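Local atomic coordinates of GlcNAc-alpha-1,4-Gal-releasing endo-beta-galactosidase (Clostridium perfringens, PDB entry 1UPS), a protein that probably hydrolyses O-glycosidic bonds as a calcium-binding family 16 endo-beta-galactosidase that releases GlcNAc-alpha-1,4-Gal. Residues 304-307 with 308-311. Sequence-based numbering, arbitrary orientation.
Sequences YIEE and NNDK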
loop_
_atom_site.group_PDB
_atom_site.type_symbol
_atom_site.label_atom_id
_atom_site.label_comp_id
_atom_site.label_asym_id
_atom_site.label_seq_id
_atom_site.Cartn_x
_atom_site.Cartn_y
_atom_site.Cartn_z
ATOM N N TYR A 304 -10.465 22.560 -17.682
ATOM C CA TYR A 304 -11.792 22.504 -18.274
ATOM C C TYR A 304 -11.721 22.306 -19.783
ATOM O O TYR A 304 -10.675 22.521 -20.395
ATOM C CB TYR A 304 -12.611 23.763 -17.917
ATOM C CG TYR A 304 -12.129 25.047 -18.571
ATOM C CD1 TYR A 304 -12.743 25.533 -19.732
ATOM C CD2 TYR A 304 -11.083 25.795 -18.015
ATOM C CE1 TYR A 304 -12.323 26.724 -20.327
ATOM C CE2 TYR A 304 -10.658 27.002 -18.609
ATOM C CZ TYR A 304 -11.278 27.447 -19.762
ATOM O OH TYR A 304 -10.869 28.623 -20.365
ATOM N N ILE A 305 -12.838 21.878 -20.374
ATOM C CA ILE A 305 -12.933 21.733 -21.826
ATOM C C ILE A 305 -13.881 22.785 -22.363
ATOM O O ILE A 305 -15.039 22.863 -21.937
ATOM C CB ILE A 305 -13.412 20.324 -22.217
ATOM C CG1 ILE A 305 -12.340 19.287 -21.876
ATOM C CG2 ILE A 305 -13.727 20.247 -23.719
ATOM C CD1 ILE A 305 -12.763 17.853 -22.173
ATOM N N GLU A 306 -13.355 23.594 -23.279
ATOM C CA GLU A 306 -14.085 24.655 -23.968
ATOM C C GLU A 306 -14.714 24.085 -25.245
ATOM O O GLU A 306 -14.133 23.224 -25.896
ATOM C CB GLU A 306 -13.083 25.761 -24.324
ATOM C CG GLU A 306 -13.681 27.098 -24.722
ATOM C CD GLU A 306 -12.625 28.140 -25.062
ATOM O OE1 GLU A 306 -12.895 29.349 -24.866
ATOM O OE2 GLU A 306 -11.529 27.764 -25.542
ATOM N N GLU A 307 -15.904 24.567 -25.602
ATOM C CA GLU A 307 -16.556 24.139 -26.834
ATOM C C GLU A 307 -15.710 24.530 -28.039
ATOM O O GLU A 307 -15.093 25.603 -28.052
ATOM C CB GLU A 307 -17.951 24.770 -26.945
ATOM C CG GLU A 307 -19.082 23.828 -26.579
ATOM C CD GLU A 307 -20.440 24.501 -26.659
ATOM O OE1 GLU A 307 -20.971 24.650 -27.790
ATOM O OE2 GLU A 307 -20.973 24.878 -25.587
ATOM N N ASN A 308 -15.686 23.650 -29.041
ATOM C CA ASN A 308 -14.903 23.834 -30.273
ATOM C C ASN A 308 -13.412 24.110 -30.066
ATOM O O ASN A 308 -12.807 24.925 -30.775
ATOM C CB ASN A 308 -15.547 24.882 -31.186
ATOM C CG ASN A 308 -16.815 24.379 -31.819
ATOM O OD1 ASN A 308 -16.793 23.432 -32.615
ATOM N ND2 ASN A 308 -17.938 24.995 -31.463
ATOM N N ASN A 309 -12.839 23.423 -29.078
ATOM C CA ASN A 309 -11.422 23.507 -28.768
ATOM C C ASN A 309 -10.903 22.081 -28.624
ATOM O O ASN A 309 -11.359 21.344 -27.749
ATOM C CB ASN A 309 -11.206 24.292 -27.465
ATOM C CG ASN A 309 -9.758 24.720 -27.263
ATOM O OD1 ASN A 309 -8.831 24.063 -27.740
ATOM N ND2 ASN A 309 -9.557 25.833 -26.543
ATOM N N ASP A 310 -9.975 21.685 -29.495
ATOM C CA ASP A 310 -9.432 20.326 -29.437
ATOM C C ASP A 310 -8.354 20.132 -28.362
ATOM O O ASP A 310 -7.854 19.026 -28.183
ATOM C CB ASP A 310 -8.950 19.844 -30.815
ATOM C CG ASP A 310 -7.793 20.658 -31.367
ATOM O OD1 ASP A 310 -7.358 20.348 -32.512
ATOM O OD2 ASP A 310 -7.249 21.614 -30.763
ATOM N N LYS A 311 -8.011 21.204 -27.648
ATOM C CA LYS A 311 -7.099 21.099 -26.502
ATOM C C LYS A 311 -7.903 21.084 -25.206
ATOM O O LYS A 311 -9.102 21.396 -25.215
ATOM C CB LYS A 311 -6.124 22.283 -26.490
ATOM C CG LYS A 311 -5.340 22.420 -27.790
ATOM C CD LYS A 311 -3.839 22.288 -27.588
ATOM C CE LYS A 311 -3.107 22.138 -28.915
ATOM N NZ LYS A 311 -3.567 23.129 -29.927
HETATM O O HOH W 1 -10.655 23.314 -24.036
HETATM O O HOH W 2 -14.509 20.743 -27.304
#
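Glu306 and Asn309 face each other across a type II beta turn, closed by a weak backbone hydrogen bond from Asn309 N to Glu306 O (3.4 Å). Asn308 takes the third position with phi and psi both positive, a conformation that asparagine tolerates better than most residues with a side chain. The firmer closure comes from the side chains. Asn309 ND2 donates to Glu306 OE2 at 2.9 Å; the bond is nearly straight, with the oxygen lying in the amide plane and approached almost along its C-O axis. Both chains leave the backbone with CG anti to N (chi1 -165° in each), and Glu306 then runs extended, long enough for its carboxylate to meet the shorter amide. Nearer the backbone, Glu306 CB and Asn309 CB pack at 3.9 Å. Asparagine suits its place because its amide works at both ends: while ND2 holds the glutamate, OD1 accepts from Lys311 N at 3.0 Å, which fixes the orientation of the amide. One water bridges Glu306 N and Lys311 O, and another joins Glu306 O to Asn309 O, which also receives a hydrogen bond from His358. Glu307, second in the turn, has its CB leaving the backbone away from 308-311, and its charged chain suits this exposed site. In this surface loop between strands 302-304 and 313-315, probably part of a ricin-like beta-trefoil, a type II turn runs into an Asx turn at Asn309.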